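Local coordinates for protein serine--tRNA ligase (Pyrococcus horikoshii, PDB 2DQ0) that probably attaches serine to tRNA(Ser), using ATP to form a seryl-adenylate first, and can also load tRNA(Sec) with serine, at residues L36-I47 against L88-I99; G211-Y219 against L273-C281. All blocks are in the same frame, centred on the assembly; numbering follows the deposited sequence.

Interaction 1: residues L36-I47 against L88-I99; sequences LDTEWRTKLKEI and LENEVEELKKKI
Trp40 and Val92 bring the backbones of 36-47 and 88-99 to 5.8 Å, CA to CA, where the two helical segments run antiparallel. Their axes approach to 9.5 Å at a signed crossing angle of -159°. Knobs-into-holes packing joins them: Trp40 sits among Val92, Leu95, Lys96 and Ile99, and in return Val92 sits among Trp40, Lys43, Leu44 and Ile47. The Trp40 side chain swings CG anti to the backbone N (chi1 172°). This turns the pyrrole edge of the indole to the other helix, and CG1 of Val92 and CE of Lys96 meet that edge near the ring plane. Leu95 fills the next hole, its CD2 3.7 Å from CG of Glu39. At one end CG1 of Ile47 rests on CB of Leu88 at 3.4 Å. At the other, CB of Leu36 lies 3.6 Å from CG1 of Ile99, the two side chains running alongside but pointing opposite ways. Lys43 runs over Val92 and Leu88, then bends at its last torsion, and its NZ meets OE2 of Glu91 at 2.8 Å. In this section of the tRNA-binding arm, the apolar seam flanked by the Lys43-Glu91 salt bridge is consistent with an antiparallel coiled coil.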
loop_
_atom_site.group_PDB
_atom_site.type_symbol
_atom_site.label_atom_id
_atom_site.label_comp_id
_atom_site.label_asym_id
_atom_site.label_seq_id
_atom_site.Cartn_x
_atom_site.Cartn_y
_atom_site.Cartn_z
ATOM N N LEU A 36 5.535 -26.899 33.042
ATOM C CA LEU A 36 4.494 -25.909 33.251
ATOM C C LEU A 36 3.153 -26.595 33.072
ATOM O O LEU A 36 2.235 -26.390 33.859
ATOM C CB LEU A 36 4.615 -24.756 32.247
ATOM C CG LEU A 36 5.649 -23.651 32.450
ATOM C CD1 LEU A 36 5.425 -22.594 31.370
ATOM C CD2 LEU A 36 5.517 -23.029 33.835
ATOM N N ASP A 37 3.053 -27.405 32.024
ATOM C CA ASP A 37 1.827 -28.127 31.722
ATOM C C ASP A 37 1.499 -29.018 32.903
ATOM O O ASP A 37 0.351 -29.123 33.319
ATOM C CB ASP A 37 2.013 -28.982 30.462
ATOM C CG ASP A 37 0.704 -29.576 29.947
ATOM O OD1 ASP A 37 -0.223 -28.802 29.644
ATOM O OD2 ASP A 37 0.605 -30.814 29.831
ATOM N N THR A 38 2.523 -29.658 33.446
ATOM C CA THR A 38 2.330 -30.533 34.578
ATOM C C THR A 38 1.814 -29.746 35.771
ATOM O O THR A 38 0.845 -30.145 36.414
ATOM C CB THR A 38 3.636 -31.274 34.903
ATOM O OG1 THR A 38 3.718 -32.422 34.052
ATOM C CG2 THR A 38 3.686 -31.726 36.360
ATOM N N GLU A 39 2.446 -28.621 36.062
ATOM C CA GLU A 39 1.999 -27.797 37.170
ATOM C C GLU A 39 0.533 -27.375 36.931
ATOM O O GLU A 39 -0.310 -27.390 37.850
ATOM C CB GLU A 39 2.916 -26.581 37.277
ATOM C CG GLU A 39 2.609 -25.655 38.434
ATOM C CD GLU A 39 3.766 -24.730 38.738
ATOM O OE1 GLU A 39 3.597 -23.843 39.607
ATOM O OE2 GLU A 39 4.845 -24.901 38.112
ATOM N N TRP A 40 0.249 -27.024 35.678
ATOM C CA TRP A 40 -1.075 -26.597 35.231
ATOM C C TRP A 40 -2.133 -27.640 35.583
ATOM O O TRP A 40 -3.124 -27.325 36.243
ATOM C CB TRP A 40 -1.046 -26.359 33.706
ATOM C CG TRP A 40 -2.388 -26.095 33.048
ATOM C CD1 TRP A 40 -3.230 -25.065 33.305
ATOM C CD2 TRP A 40 -3.021 -26.883 32.023
ATOM N NE1 TRP A 40 -4.350 -25.155 32.513
ATOM C CE2 TRP A 40 -4.245 -26.262 31.717
ATOM C CE3 TRP A 40 -2.670 -28.052 31.338
ATOM C CZ2 TRP A 40 -5.125 -26.767 30.756
ATOM C CZ3 TRP A 40 -3.548 -28.558 30.381
ATOM C CH2 TRP A 40 -4.763 -27.912 30.102
ATOM N N ARG A 41 -1.923 -28.882 35.156
ATOM C CA ARG A 41 -2.893 -29.933 35.437
ATOM C C ARG A 41 -2.960 -30.318 36.915
ATOM O O ARG A 41 -3.999 -30.772 37.400
ATOM C CB ARG A 41 -2.616 -31.168 34.565
ATOM C CG ARG A 41 -1.145 -31.463 34.303
ATOM C CD ARG A 41 -0.949 -32.566 33.250
ATOM N NE ARG A 41 -1.713 -32.302 32.031
ATOM C CZ ARG A 41 -2.990 -32.642 31.855
ATOM N NH1 ARG A 41 -3.650 -33.272 32.823
ATOM N NH2 ARG A 41 -3.617 -32.340 30.717
ATOM N N THR A 42 -1.866 -30.124 37.642
ATOM C CA THR A 42 -1.877 -30.466 39.050
ATOM C C THR A 42 -2.789 -29.499 39.784
ATOM O O THR A 42 -3.643 -29.918 40.580
ATOM C CB THR A 42 -0.455 -30.410 39.664
ATOM O OG1 THR A 42 0.323 -31.502 39.158
ATOM C CG2 THR A 42 -0.514 -30.499 41.191
ATOM N N LYS A 43 -2.624 -28.205 39.513
ATOM C CA LYS A 43 -3.456 -27.227 40.196
ATOM C C LYS A 43 -4.934 -27.421 39.866
ATOM O O LYS A 43 -5.798 -27.247 40.725
ATOM C CB LYS A 43 -3.013 -25.808 39.861
ATOM C CG LYS A 43 -1.773 -25.386 40.596
ATOM C CD LYS A 43 -1.381 -23.960 40.236
ATOM C CE LYS A 43 -0.039 -23.640 40.846
ATOM N NZ LYS A 43 -0.071 -23.986 42.294
ATOM N N LEU A 44 -5.220 -27.793 38.624
ATOM C CA LEU A 44 -6.592 -28.019 38.216
ATOM C C LEU A 44 -7.206 -29.190 38.983
ATOM O O LEU A 44 -8.366 -29.118 39.401
ATOM C CB LEU A 44 -6.653 -28.272 36.710
ATOM C CG LEU A 44 -8.018 -28.653 36.131
ATOM C CD1 LEU A 44 -9.120 -27.711 36.645
ATOM C CD2 LEU A 44 -7.918 -28.617 34.614
ATOM N N LYS A 45 -6.435 -30.258 39.178
ATOM C CA LYS A 45 -6.934 -31.410 39.917
ATOM C C LYS A 45 -7.184 -30.958 41.363
ATOM O O LYS A 45 -8.126 -31.410 42.018
ATOM C CB LYS A 45 -5.925 -32.562 39.866
ATOM C CG LYS A 45 -6.520 -33.914 40.252
ATOM C CD LYS A 45 -7.771 -34.236 39.407
ATOM C CE LYS A 45 -8.342 -35.628 39.702
ATOM N NZ LYS A 45 -7.386 -36.741 39.365
ATOM N N GLU A 46 -6.341 -30.044 41.843
ATOM C CA GLU A 46 -6.474 -29.481 43.190
ATOM C C GLU A 46 -7.820 -28.762 43.277
ATOM O O GLU A 46 -8.561 -28.927 44.240
ATOM C CB GLU A 46 -5.359 -28.459 43.452
ATOM C CG GLU A 46 -4.551 -28.655 44.727
ATOM C CD GLU A 46 -5.359 -28.461 45.992
ATOM O OE1 GLU A 46 -6.160 -29.358 46.334
ATOM O OE2 GLU A 46 -5.190 -27.408 46.649
ATOM N N ILE A 47 -8.115 -27.954 42.261
ATOM C CA ILE A 47 -9.357 -27.195 42.205
ATOM C C ILE A 47 -10.584 -28.115 42.302
ATOM O O ILE A 47 -11.515 -27.849 43.073
ATOM C CB ILE A 47 -9.412 -26.328 40.905
ATOM C CG1 ILE A 47 -8.346 -25.220 40.983
ATOM C CG2 ILE A 47 -10.805 -25.721 40.723
ATOM C CD1 ILE A 47 -8.210 -24.346 39.735
ATOM N N LEU A 88 -5.967 -20.605 42.906
ATOM C CA LEU A 88 -5.563 -21.653 41.984
ATOM C C LEU A 88 -5.992 -21.280 40.560
ATOM O O LEU A 88 -5.219 -21.412 39.614
ATOM C CB LEU A 88 -6.175 -22.991 42.409
ATOM C CG LEU A 88 -5.573 -23.459 43.737
ATOM C CD1 LEU A 88 -6.319 -24.689 44.278
ATOM C CD2 LEU A 88 -4.076 -23.746 43.524
ATOM N N GLU A 89 -7.219 -20.787 40.419
ATOM C CA GLU A 89 -7.727 -20.406 39.111
ATOM C C GLU A 89 -6.850 -19.349 38.458
ATOM O O GLU A 89 -6.461 -19.471 37.294
ATOM C CB GLU A 89 -9.167 -19.913 39.232
ATOM C CG GLU A 89 -10.171 -21.036 39.441
ATOM C CD GLU A 89 -11.590 -20.529 39.611
ATOM O OE1 GLU A 89 -12.525 -21.359 39.535
ATOM O OE2 GLU A 89 -11.773 -19.306 39.828
ATOM N N ASN A 90 -6.514 -18.317 39.208
ATOM C CA ASN A 90 -5.679 -17.280 38.651
ATOM C C ASN A 90 -4.266 -17.789 38.448
ATOM O O ASN A 90 -3.554 -17.314 37.566
ATOM C CB ASN A 90 -5.716 -16.050 39.554
ATOM C CG ASN A 90 -7.126 -15.499 39.703
ATOM O OD1 ASN A 90 -7.825 -15.268 38.711
ATOM N ND2 ASN A 90 -7.554 -15.295 40.942
ATOM N N GLU A 91 -3.847 -18.759 39.251
ATOM C CA GLU A 91 -2.509 -19.309 39.074
ATOM C C GLU A 91 -2.502 -20.153 37.803
ATOM O O GLU A 91 -1.492 -20.229 37.100
ATOM C CB GLU A 91 -2.093 -20.171 40.277
ATOM C CG GLU A 91 -1.587 -19.378 41.494
ATOM C CD GLU A 91 -1.286 -20.258 42.719
ATOM O OE1 GLU A 91 -1.098 -19.694 43.822
ATOM O OE2 GLU A 91 -1.237 -21.504 42.587
ATOM N N VAL A 92 -3.635 -20.779 37.501
ATOM C CA VAL A 92 -3.735 -21.615 36.314
ATOM C C VAL A 92 -3.780 -20.752 35.064
ATOM O O VAL A 92 -3.343 -21.173 33.997
ATOM C CB VAL A 92 -4.970 -22.524 36.379
ATOM C CG1 VAL A 92 -5.257 -23.133 35.017
ATOM C CG2 VAL A 92 -4.724 -23.632 37.392
ATOM N N GLU A 93 -4.304 -19.543 35.182
ATOM C CA GLU A 93 -4.328 -18.664 34.027
ATOM C C GLU A 93 -2.898 -18.294 33.667
ATOM O O GLU A 93 -2.454 -18.526 32.544
ATOM C CB GLU A 93 -5.089 -17.381 34.321
ATOM C CG GLU A 93 -6.574 -17.445 34.141
ATOM C CD GLU A 93 -7.187 -16.070 34.314
ATOM O OE1 GLU A 93 -6.767 -15.151 33.570
ATOM O OE2 GLU A 93 -8.068 -15.904 35.192
ATOM N N GLU A 94 -2.184 -17.716 34.632
ATOM C CA GLU A 94 -0.807 -17.291 34.418
ATOM C C GLU A 94 0.005 -18.424 33.804
ATOM O O GLU A 94 0.835 -18.191 32.925
ATOM C CB GLU A 94 -0.161 -16.817 35.729
ATOM C CG GLU A 94 -0.071 -17.890 36.810
ATOM C CD GLU A 94 0.983 -17.596 37.883
ATOM O OE1 GLU A 94 2.190 -17.562 37.540
ATOM O OE2 GLU A 94 0.604 -17.404 39.067
ATOM N N LEU A 95 -0.246 -19.646 34.254
ATOM C CA LEU A 95 0.460 -20.806 33.731
ATOM C C LEU A 95 0.159 -21.022 32.241
ATOM O O LEU A 95 1.078 -21.258 31.448
ATOM C CB LEU A 95 0.075 -22.042 34.542
ATOM C CG LEU A 95 1.107 -22.684 35.478
ATOM C CD1 LEU A 95 2.071 -21.665 36.070
ATOM C CD2 LEU A 95 0.338 -23.410 36.554
ATOM N N LYS A 96 -1.114 -20.935 31.855
ATOM C CA LYS A 96 -1.490 -21.105 30.451
ATOM C C LYS A 96 -0.820 -20.008 29.622
ATOM O O LYS A 96 -0.425 -20.213 28.476
ATOM C CB LYS A 96 -3.008 -21.003 30.273
ATOM C CG LYS A 96 -3.796 -22.177 30.826
ATOM C CD LYS A 96 -5.307 -21.948 30.703
ATOM C CE LYS A 96 -6.112 -23.122 31.265
ATOM N NZ LYS A 96 -7.576 -22.841 31.307
ATOM N N LYS A 97 -0.693 -18.838 30.223
ATOM C CA LYS A 97 -0.092 -17.710 29.554
ATOM C C LYS A 97 1.371 -18.010 29.197
ATOM O O LYS A 97 1.799 -17.788 28.064
ATOM C CB LYS A 97 -0.208 -16.485 30.472
ATOM C CG LYS A 97 -0.117 -15.120 29.793
ATOM C CD LYS A 97 -0.923 -14.089 30.580
ATOM C CE LYS A 97 -2.409 -14.482 30.633
ATOM N NZ LYS A 97 -3.263 -13.591 31.490
ATOM N N LYS A 98 2.132 -18.520 30.163
ATOM C CA LYS A 98 3.543 -18.835 29.941
ATOM C C LYS A 98 3.678 -19.985 28.949
ATOM O O LYS A 98 4.601 -20.008 28.131
ATOM C CB LYS A 98 4.227 -19.206 31.264
ATOM C CG LYS A 98 4.168 -18.117 32.338
ATOM C CD LYS A 98 4.755 -18.604 33.668
ATOM C CE LYS A 98 4.313 -17.743 34.864
ATOM N NZ LYS A 98 4.463 -18.458 36.181
ATOM N N ILE A 99 2.756 -20.937 29.010
ATOM C CA ILE A 99 2.820 -22.061 28.098
ATOM C C ILE A 99 2.610 -21.608 26.653
ATOM O O ILE A 99 3.404 -21.948 25.765
ATOM C CB ILE A 99 1.761 -23.130 28.454
ATOM C CG1 ILE A 99 2.119 -23.791 29.781
ATOM C CG2 ILE A 99 1.677 -24.179 27.359
ATOM C CD1 ILE A 99 0.976 -24.549 30.390
#

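Interaction 2: residues G211-Y219 against L273-C281; sequences GFTPVIPPY and LLYVGVSPC
A parallel strand pair in the class II catalytic core joins 213-216 to 273-281, with Thr213 opposite Tyr275, Pro214 opposite Val276 and Val215 opposite Gly277. The carbonyl of Leu274 takes two bonds from Thr213. Thr213 N reaches Leu274 O at 2.9 Å from one face of the carbonyl plane, and Thr213 OG1 reaches it at 2.8 Å from the other. Thr213 OG1 stands between its own backbone N and carbonyl carbon (chi1 33°), which aims it back at that oxygen. The ladder continues through Val276 N to Thr213 O, Val215 N to Val276 O and Val278 N to Val215 O. Val276 O, which accepts from Val215 N, also has Pro214 CA at 3.2 Å in a CA-H...O contact. Before strand 213-216, the Phe212 ring takes CB of Leu274 over one face, 3.8 Å from its centroid, while CB of Phe212 packs on CG1 of Val276.

Strand 301-311 pairs antiparallel with the other edge of strand 273-282. Val215 and Ile216 pair with an antiparallel strand of the second subunit, carrying the sheet across the dimer interface. Past strand 213-216, the Tyr219 ring takes CD of Pro280 over one face, 3.4 Å from its centroid, and CB of Ser279 lies 3.6 Å from Tyr219 CE2. Tyr219 OH is hydrogen-bonded to NE2 of His303 of the second subunit. With the ring cut back to an alanine, Pro280 would probably lose its aromatic cover, and that histidine its phenolic partner. Ser279 also touches Ala253, a predicted serine-binding residue.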
loop_
_atom_site.group_PDB
_atom_site.type_symbol
_atom_site.label_atom_id
_atom_site.label_comp_id
_atom_site.label_asym_id
_atom_site.label_seq_id
_atom_site.Cartn_x
_atom_site.Cartn_y
_atom_site.Cartn_z
ATOM N N GLY A 211 -10.139 -22.865 -11.103
ATOM C CA GLY A 211 -11.075 -22.832 -9.994
ATOM C C GLY A 211 -10.846 -21.936 -8.787
ATOM O O GLY A 211 -11.550 -22.072 -7.770
ATOM N N PHE A 212 -9.886 -21.018 -8.865
ATOM C CA PHE A 212 -9.633 -20.127 -7.722
ATOM C C PHE A 212 -10.472 -18.842 -7.762
ATOM O O PHE A 212 -10.570 -18.180 -8.808
ATOM C CB PHE A 212 -8.152 -19.775 -7.661
ATOM C CG PHE A 212 -7.290 -20.917 -7.272
ATOM C CD1 PHE A 212 -7.269 -22.082 -8.041
ATOM C CD2 PHE A 212 -6.510 -20.850 -6.114
ATOM C CE1 PHE A 212 -6.480 -23.176 -7.657
ATOM C CE2 PHE A 212 -5.719 -21.930 -5.718
ATOM C CZ PHE A 212 -5.701 -23.106 -6.494
ATOM N N THR A 213 -11.099 -18.501 -6.642
ATOM C CA THR A 213 -11.902 -17.277 -6.585
ATOM C C THR A 213 -10.933 -16.103 -6.409
ATOM O O THR A 213 -10.141 -16.039 -5.455
ATOM C CB THR A 213 -12.978 -17.315 -5.435
ATOM O OG1 THR A 213 -12.478 -18.058 -4.324
ATOM C CG2 THR A 213 -14.266 -17.995 -5.919
ATOM N N PRO A 214 -10.952 -15.179 -7.360
ATOM C CA PRO A 214 -10.044 -14.040 -7.255
ATOM C C PRO A 214 -10.411 -13.038 -6.168
ATOM O O PRO A 214 -11.578 -12.758 -5.928
ATOM C CB PRO A 214 -10.084 -13.436 -8.669
ATOM C CG PRO A 214 -11.455 -13.735 -9.123
ATOM C CD PRO A 214 -11.692 -15.161 -8.634
ATOM N N VAL A 215 -9.401 -12.489 -5.510
ATOM C CA VAL A 215 -9.667 -11.514 -4.479
ATOM C C VAL A 215 -8.636 -10.399 -4.345
ATOM O O VAL A 215 -7.446 -10.598 -4.570
ATOM C CB VAL A 215 -9.873 -12.226 -3.127
ATOM C CG1 VAL A 215 -9.113 -13.513 -3.122
ATOM C CG2 VAL A 215 -9.450 -11.340 -1.966
ATOM N N ILE A 216 -9.140 -9.207 -4.043
ATOM C CA ILE A 216 -8.326 -8.042 -3.767
ATOM C C ILE A 216 -8.600 -7.834 -2.262
ATOM O O ILE A 216 -9.666 -7.385 -1.857
ATOM C CB ILE A 216 -8.789 -6.797 -4.551
ATOM C CG1 ILE A 216 -8.422 -6.946 -6.032
ATOM C CG2 ILE A 216 -8.150 -5.545 -3.937
ATOM C CD1 ILE A 216 -9.011 -5.854 -6.928
ATOM N N PRO A 217 -7.632 -8.174 -1.412
ATOM C CA PRO A 217 -7.788 -8.032 0.041
ATOM C C PRO A 217 -7.441 -6.655 0.578
ATOM O O PRO A 217 -7.076 -5.759 -0.173
ATOM C CB PRO A 217 -6.786 -9.037 0.562
ATOM C CG PRO A 217 -5.609 -8.738 -0.386
ATOM C CD PRO A 217 -6.309 -8.738 -1.746
ATOM N N PRO A 218 -7.595 -6.465 1.896
ATOM C CA PRO A 218 -7.240 -5.171 2.488
ATOM C C PRO A 218 -5.701 -5.175 2.396
ATOM O O PRO A 218 -5.086 -6.240 2.434
ATOM C CB PRO A 218 -7.724 -5.307 3.933
ATOM C CG PRO A 218 -8.905 -6.162 3.804
ATOM C CD PRO A 218 -8.458 -7.230 2.819
ATOM N N TYR A 219 -5.080 -4.016 2.271
ATOM C CA TYR A 219 -3.625 -3.965 2.156
ATOM C C TYR A 219 -3.015 -3.656 3.520
ATOM O O TYR A 219 -1.797 -3.736 3.706
ATOM C CB TYR A 219 -3.232 -2.884 1.144
ATOM C CG TYR A 219 -3.735 -3.140 -0.269
ATOM C CD1 TYR A 219 -3.881 -2.083 -1.176
ATOM C CD2 TYR A 219 -4.049 -4.432 -0.703
ATOM C CE1 TYR A 219 -4.333 -2.302 -2.482
ATOM C CE2 TYR A 219 -4.498 -4.669 -2.014
ATOM C CZ TYR A 219 -4.637 -3.592 -2.889
ATOM O OH TYR A 219 -5.096 -3.790 -4.159
ATOM N N LEU A 273 -11.122 -24.391 0.088
ATOM C CA LEU A 273 -11.459 -23.019 -0.271
ATOM C C LEU A 273 -10.250 -22.565 -1.069
ATOM O O LEU A 273 -9.132 -22.584 -0.566
ATOM C CB LEU A 273 -11.615 -22.150 0.974
ATOM C CG LEU A 273 -12.721 -22.518 1.969
ATOM C CD1 LEU A 273 -12.772 -21.472 3.079
ATOM C CD2 LEU A 273 -14.053 -22.579 1.264
ATOM N N LEU A 274 -10.465 -22.178 -2.317
ATOM C CA LEU A 274 -9.350 -21.759 -3.151
ATOM C C LEU A 274 -9.332 -20.266 -3.483
ATOM O O LEU A 274 -10.210 -19.736 -4.173
ATOM C CB LEU A 274 -9.337 -22.576 -4.441
ATOM C CG LEU A 274 -9.480 -24.088 -4.224
ATOM C CD1 LEU A 274 -9.767 -24.708 -5.578
ATOM C CD2 LEU A 274 -8.228 -24.715 -3.560
ATOM N N TYR A 275 -8.307 -19.582 -2.992
ATOM C CA TYR A 275 -8.192 -18.166 -3.264
ATOM C C TYR A 275 -6.950 -17.772 -4.048
ATOM O O TYR A 275 -5.867 -18.320 -3.867
ATOM C CB TYR A 275 -8.224 -17.386 -1.950
ATOM C CG TYR A 275 -9.517 -17.535 -1.201
ATOM C CD1 TYR A 275 -10.701 -17.003 -1.705
ATOM C CD2 TYR A 275 -9.557 -18.184 0.029
ATOM C CE1 TYR A 275 -11.893 -17.107 -1.002
ATOM C CE2 TYR A 275 -10.739 -18.293 0.745
ATOM C CZ TYR A 275 -11.904 -17.751 0.225
ATOM O OH TYR A 275 -13.062 -17.836 0.958
ATOM N N VAL A 276 -7.134 -16.819 -4.942
ATOM C CA VAL A 276 -6.024 -16.268 -5.685
ATOM C C VAL A 276 -6.139 -14.756 -5.514
ATOM O O VAL A 276 -7.015 -14.117 -6.092
ATOM C CB VAL A 276 -6.047 -16.652 -7.178
ATOM C CG1 VAL A 276 -7.447 -16.427 -7.795
ATOM C CG2 VAL A 276 -4.989 -15.852 -7.899
ATOM N N GLY A 277 -5.268 -14.194 -4.681
ATOM C CA GLY A 277 -5.300 -12.764 -4.450
ATOM C C GLY A 277 -4.253 -11.995 -5.232
ATOM O O GLY A 277 -3.259 -12.567 -5.708
ATOM N N VAL A 278 -4.504 -10.693 -5.381
ATOM C CA VAL A 278 -3.593 -9.759 -6.050
ATOM C C VAL A 278 -3.447 -8.660 -5.027
ATOM O O VAL A 278 -4.423 -8.289 -4.375
ATOM C CB VAL A 278 -4.195 -9.028 -7.280
ATOM C CG1 VAL A 278 -3.075 -8.563 -8.196
ATOM C CG2 VAL A 278 -5.179 -9.880 -7.978
ATOM N N SER A 279 -2.246 -8.123 -4.889
ATOM C CA SER A 279 -2.058 -7.037 -3.951
ATOM C C SER A 279 -0.648 -6.526 -3.967
ATOM O O SER A 279 0.270 -7.235 -4.358
ATOM C CB SER A 279 -2.365 -7.486 -2.521
ATOM O OG SER A 279 -1.195 -7.970 -1.880
ATOM N N PRO A 280 -0.465 -5.256 -3.594
ATOM C CA PRO A 280 0.918 -4.802 -3.581
ATOM C C PRO A 280 1.449 -5.450 -2.290
ATOM O O PRO A 280 0.665 -5.949 -1.479
ATOM C CB PRO A 280 0.790 -3.270 -3.507
ATOM C CG PRO A 280 -0.531 -3.060 -2.831
ATOM C CD PRO A 280 -1.403 -4.130 -3.446
ATOM N N CYS A 281 2.765 -5.482 -2.121
ATOM C CA CYS A 281 3.377 -6.073 -0.934
ATOM C C CYS A 281 4.428 -5.136 -0.401
ATOM O O CYS A 281 5.200 -4.563 -1.174
ATOM C CB CYS A 281 4.034 -7.413 -1.273
ATOM S SG CYS A 281 2.914 -8.651 -1.954
#

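Interaction 1 lies wholly in the N-terminal tRNA-binding extension, between helices 28-65 and 72-103. Interaction 2 lies in the catalytic core, where strand 213-216 joins strand 273-282 of the mixed sheet. Their centres are about 42 Å apart, and their nearest atoms about 28 Å, so they do not touch and share no helix or strand. Along the chain, both helical segments come before either strand segment. Interaction 1 belongs to a helical arm, untouched by the other subunit at this level. Interaction 2 borders the dimer interface, and its Ser279 side chain is about 9 Å from the bound seryl-adenylate analogue. A distant arm and a dimer-spanning core sheet are consistent with tRNA binding across the dimer.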